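Local coordinates for protein tRNA (uracil(54)-C(5))-methyltransferase (Pyrococcus abyssi, PDB 2JJQ) that methylates carbon 5 of uridine 54 in tRNA, using S-adenosyl-L-methionine as the methyl donor, at residues 256-264 with 302-311. Numbering follows the deposited sequence.
Sequences ERLDDVDYL and GTFGIYLAKR. With SAH (S-adenosyl-L-homocysteine), chain B.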
loop_
_atom_site.group_PDB
_atom_site.type_symbol
_atom_site.label_atom_id
_atom_site.label_comp_id
_atom_site.label_asym_id
_atom_site.label_seq_id
_atom_site.Cartn_x
_atom_site.Cartn_y
_atom_site.Cartn_z
ATOM N N GLU A 256 -8.941 -11.453 5.741
ATOM C CA GLU A 256 -7.509 -11.792 5.718
ATOM C C GLU A 256 -7.190 -12.176 7.156
ATOM O O GLU A 256 -7.825 -11.706 8.106
ATOM C CB GLU A 256 -6.635 -10.588 5.323
ATOM C CG GLU A 256 -5.105 -10.886 5.358
ATOM C CD GLU A 256 -4.742 -12.015 4.385
ATOM O OE1 GLU A 256 -4.258 -11.696 3.281
ATOM O OE2 GLU A 256 -4.991 -13.199 4.720
ATOM N N ARG A 257 -6.208 -13.044 7.318
ATOM C CA ARG A 257 -5.842 -13.449 8.661
ATOM C C ARG A 257 -4.361 -13.243 8.888
ATOM O O ARG A 257 -3.534 -13.743 8.089
ATOM C CB ARG A 257 -6.210 -14.938 8.859
ATOM C CG ARG A 257 -5.668 -15.502 10.138
ATOM C CD ARG A 257 -6.266 -16.896 10.392
ATOM N NE ARG A 257 -7.508 -16.726 11.116
ATOM C CZ ARG A 257 -7.667 -17.166 12.365
ATOM N NH1 ARG A 257 -6.678 -17.846 12.946
ATOM N NH2 ARG A 257 -8.798 -16.961 13.016
ATOM N N LEU A 258 -4.014 -12.480 9.941
ATOM C CA LEU A 258 -2.598 -12.330 10.357
ATOM C C LEU A 258 -2.387 -13.104 11.636
ATOM O O LEU A 258 -2.916 -12.736 12.681
ATOM C CB LEU A 258 -2.293 -10.840 10.617
ATOM C CG LEU A 258 -2.662 -9.902 9.423
ATOM C CD1 LEU A 258 -2.056 -8.485 9.778
ATOM C CD2 LEU A 258 -2.110 -10.418 8.106
ATOM N N ASP A 259 -1.628 -14.191 11.539
ATOM C CA ASP A 259 -1.507 -15.145 12.649
ATOM C C ASP A 259 -2.916 -15.662 13.050
ATOM O O ASP A 259 -3.575 -16.394 12.262
ATOM C CB ASP A 259 -0.712 -14.528 13.796
ATOM C CG ASP A 259 0.771 -14.372 13.463
ATOM O OD1 ASP A 259 1.305 -15.129 12.606
ATOM O OD2 ASP A 259 1.429 -13.487 14.053
ATOM N N ASP A 260 -3.415 -15.287 14.231
ATOM C CA ASP A 260 -4.740 -15.745 14.643
ATOM C C ASP A 260 -5.788 -14.630 14.608
ATOM O O ASP A 260 -6.866 -14.764 15.228
ATOM C CB ASP A 260 -4.668 -16.318 16.053
ATOM C CG ASP A 260 -4.087 -15.343 17.086
ATOM O OD1 ASP A 260 -3.473 -14.316 16.749
ATOM O OD2 ASP A 260 -4.225 -15.637 18.290
ATOM N N VAL A 261 -5.456 -13.490 13.981
ATOM C CA VAL A 261 -6.390 -12.358 14.034
ATOM C C VAL A 261 -7.042 -12.156 12.667
ATOM O O VAL A 261 -6.299 -12.067 11.675
ATOM C CB VAL A 261 -5.611 -11.081 14.454
ATOM C CG1 VAL A 261 -6.528 -9.898 14.464
ATOM C CG2 VAL A 261 -4.950 -11.304 15.859
ATOM N N ASP A 262 -8.382 -12.107 12.596
ATOM C CA ASP A 262 -9.086 -11.957 11.321
ATOM C C ASP A 262 -9.397 -10.468 11.107
ATOM O O ASP A 262 -9.621 -9.735 12.087
ATOM C CB ASP A 262 -10.399 -12.736 11.357
ATOM C CG ASP A 262 -10.215 -14.233 11.133
ATOM O OD1 ASP A 262 -9.120 -14.697 10.742
ATOM O OD2 ASP A 262 -11.216 -14.938 11.317
ATOM N N TYR A 263 -9.403 -10.039 9.845
ATOM C CA TYR A 263 -9.710 -8.678 9.466
ATOM C C TYR A 263 -10.654 -8.737 8.279
ATOM O O TYR A 263 -10.328 -9.378 7.267
ATOM C CB TYR A 263 -8.470 -7.913 9.041
ATOM C CG TYR A 263 -7.417 -7.784 10.120
ATOM C CD1 TYR A 263 -7.472 -6.736 11.019
ATOM C CD2 TYR A 263 -6.391 -8.728 10.253
ATOM C CE1 TYR A 263 -6.516 -6.601 12.023
ATOM C CE2 TYR A 263 -5.390 -8.599 11.278
ATOM C CZ TYR A 263 -5.476 -7.508 12.132
ATOM O OH TYR A 263 -4.545 -7.306 13.123
ATOM N N LEU A 264 -11.775 -8.037 8.398
ATOM C CA LEU A 264 -12.777 -7.994 7.341
ATOM C C LEU A 264 -12.307 -7.080 6.251
ATOM O O LEU A 264 -11.779 -5.994 6.542
ATOM C CB LEU A 264 -14.103 -7.433 7.899
ATOM C CG LEU A 264 -14.649 -8.421 8.959
ATOM C CD1 LEU A 264 -15.785 -7.693 9.774
ATOM C CD2 LEU A 264 -15.150 -9.738 8.362
ATOM N N GLY A 302 -7.757 -0.845 12.196
ATOM C CA GLY A 302 -7.376 -1.394 13.528
ATOM C C GLY A 302 -6.331 -2.508 13.437
ATOM O O GLY A 302 -6.173 -3.330 14.360
ATOM N N THR A 303 -5.612 -2.508 12.338
ATOM C CA THR A 303 -4.578 -3.515 12.088
ATOM C C THR A 303 -3.735 -3.751 13.344
ATOM O O THR A 303 -3.632 -4.886 13.835
ATOM C CB THR A 303 -3.677 -3.142 10.942
ATOM O OG1 THR A 303 -4.445 -2.650 9.828
ATOM C CG2 THR A 303 -2.953 -4.429 10.491
ATOM N N PHE A 304 -3.158 -2.690 13.884
ATOM C CA PHE A 304 -2.322 -2.857 15.092
ATOM C C PHE A 304 -3.164 -3.104 16.321
ATOM O O PHE A 304 -2.901 -4.004 17.084
ATOM C CB PHE A 304 -1.427 -1.621 15.298
ATOM C CG PHE A 304 -0.565 -1.325 14.107
ATOM C CD1 PHE A 304 0.207 -2.337 13.557
ATOM C CD2 PHE A 304 -0.472 -0.061 13.579
ATOM C CE1 PHE A 304 0.979 -2.104 12.456
ATOM C CE2 PHE A 304 0.328 0.189 12.457
ATOM C CZ PHE A 304 1.030 -0.819 11.884
ATOM N N GLY A 305 -4.167 -2.252 16.528
ATOM C CA GLY A 305 -4.959 -2.265 17.762
ATOM C C GLY A 305 -5.655 -3.588 17.997
ATOM O O GLY A 305 -5.654 -4.094 19.123
ATOM N N ILE A 306 -6.155 -4.207 16.929
ATOM C CA ILE A 306 -6.904 -5.430 17.099
ATOM C C ILE A 306 -5.931 -6.563 17.434
ATOM O O ILE A 306 -6.237 -7.418 18.266
ATOM C CB ILE A 306 -7.721 -5.742 15.887
ATOM C CG1 ILE A 306 -8.836 -4.672 15.747
ATOM C CG2 ILE A 306 -8.379 -7.155 15.997
ATOM C CD1 ILE A 306 -9.412 -4.636 14.368
ATOM N N TYR A 307 -4.796 -6.563 16.751
ATOM C CA TYR A 307 -3.772 -7.615 16.947
ATOM C C TYR A 307 -3.301 -7.506 18.406
ATOM O O TYR A 307 -3.152 -8.499 19.133
ATOM C CB TYR A 307 -2.606 -7.424 16.009
ATOM C CG TYR A 307 -1.638 -8.575 16.035
ATOM C CD1 TYR A 307 -1.812 -9.664 15.146
ATOM C CD2 TYR A 307 -0.555 -8.599 16.940
ATOM C CE1 TYR A 307 -0.910 -10.757 15.142
ATOM C CE2 TYR A 307 0.316 -9.688 16.934
ATOM C CZ TYR A 307 0.130 -10.751 16.074
ATOM O OH TYR A 307 1.022 -11.831 16.112
ATOM N N LEU A 308 -3.066 -6.297 18.858
ATOM C CA LEU A 308 -2.624 -6.102 20.191
ATOM C C LEU A 308 -3.683 -6.517 21.221
ATOM O O LEU A 308 -3.338 -7.072 22.275
ATOM C CB LEU A 308 -2.190 -4.663 20.443
ATOM C CG LEU A 308 -0.837 -4.303 19.808
ATOM C CD1 LEU A 308 -0.473 -2.909 20.250
ATOM C CD2 LEU A 308 0.254 -5.224 20.221
ATOM N N ALA A 309 -4.944 -6.194 20.958
ATOM C CA ALA A 309 -6.044 -6.627 21.830
ATOM C C ALA A 309 -6.044 -8.177 21.903
ATOM O O ALA A 309 -6.236 -8.771 22.973
ATOM C CB ALA A 309 -7.392 -6.115 21.267
ATOM N N LYS A 310 -5.842 -8.838 20.785
ATOM C CA LYS A 310 -5.749 -10.325 20.773
ATOM C C LYS A 310 -4.593 -10.841 21.665
ATOM O O LYS A 310 -4.730 -11.909 22.339
ATOM C CB LYS A 310 -5.573 -10.880 19.348
ATOM C CG LYS A 310 -5.760 -12.404 19.307
ATOM C CD LYS A 310 -7.234 -12.818 19.205
ATOM C CE LYS A 310 -7.318 -14.365 19.023
ATOM N NZ LYS A 310 -8.752 -14.713 19.050
ATOM N N ARG A 311 -3.515 -10.061 21.716
ATOM C CA ARG A 311 -2.288 -10.407 22.500
ATOM C C ARG A 311 -2.467 -10.019 23.986
ATOM O O ARG A 311 -1.585 -10.305 24.838
ATOM C CB ARG A 311 -1.098 -9.653 21.902
ATOM C CG ARG A 311 -0.683 -10.118 20.527
ATOM C CD ARG A 311 -0.310 -11.596 20.532
ATOM N NE ARG A 311 -0.960 -12.037 19.314
ATOM C CZ ARG A 311 -1.927 -12.921 19.151
ATOM N NH1 ARG A 311 -2.345 -13.782 20.085
ATOM N NH2 ARG A 311 -2.382 -13.014 17.931
HETATM N N SAH B . -2.670 2.016 11.034
HETATM C CA SAH B . -3.604 1.999 9.861
HETATM C CB SAH B . -3.068 2.858 8.717
HETATM C CG SAH B . -3.007 4.330 9.060
HETATM S SD SAH B . -3.046 5.235 7.503
HETATM C C SAH B . -3.695 0.576 9.360
HETATM O O SAH B . -4.526 0.205 8.515
HETATM O OXT SAH B . -2.893 -0.242 9.787
HETATM C "C5'" SAH B . -3.204 6.866 8.186
HETATM C "C4'" SAH B . -4.595 7.043 8.820
HETATM O "O4'" SAH B . -4.824 8.416 9.237
HETATM C "C3'" SAH B . -5.762 6.711 7.890
HETATM O "O3'" SAH B . -6.504 5.614 8.459
HETATM C "C2'" SAH B . -6.580 8.025 7.814
HETATM O "O2'" SAH B . -8.002 7.870 7.780
HETATM C "C1'" SAH B . -6.221 8.730 9.089
HETATM N N9 SAH B . -6.145 10.187 9.082
HETATM C C8 SAH B . -5.734 10.999 8.078
HETATM N N7 SAH B . -5.696 12.279 8.536
HETATM C C5 SAH B . -6.045 12.276 9.832
HETATM C C6 SAH B . -6.200 13.276 10.909
HETATM N N6 SAH B . -5.952 14.575 10.605
HETATM N N1 SAH B . -6.595 12.820 12.143
HETATM C C2 SAH B . -6.836 11.517 12.402
HETATM N N3 SAH B . -6.726 10.573 11.456
HETATM C C4 SAH B . -6.333 10.894 10.201
HETATM O O HOH W 1 -9.439 -14.039 16.442
#
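A beta hairpin of the class I methyltransferase domain packs against helix 303-310, which follows strand 293-297 and begins at the cofactor site: Tyr-263, Val-261 and the turn meet Thr-303, Ile-306, Tyr-307 and Arg-311. Strand 261-264 runs roughly antiparallel to helix 303-310, at 149° and 8.9 Å between axes. Tyr-263 reaches the first turn, where its OH donates to Thr-303 O at 2.7 Å, in the carbonyl plane and on a lone pair; Gly-302 O lies at the edge of its ring, near the ring plane, while CE1 lies against Ile-306 CB. Val-261 divides its methyls: CG1, anti to the backbone N (chi1 178°), meets Ile-306 CG2 at 3.6 Å, and CG2 touches both Tyr-307 CD1 and Lys-310 CB. At the type II' turn, Tyr-307 OH donates to the anti lone pair of Asp-259 OD2 at 2.7 Å, with carboxylate and ring planes 49° apart. Asp-259 OD1 makes a salt bridge with Arg-283 of helix 275-288, so this one carboxylate ties the turn to two helices. Asp-260 meets Arg-311 in a nearly coplanar salt bridge, whose exact placement is doubtful; a water links Asp-260 O to Lys-310 NZ. At the helix's other end, Thr-303 OG1 donates to OXT of S-adenosyl-L-homocysteine at 2.9 Å. Tyr-263 thus grips the backbone of a residue whose side chain hydrogen-bonds the ligand carboxylate, a second-shell contact in a Rossmann-like cofactor site with Gly-302 at the N-cap and Gly-305 in the first turn of the helix.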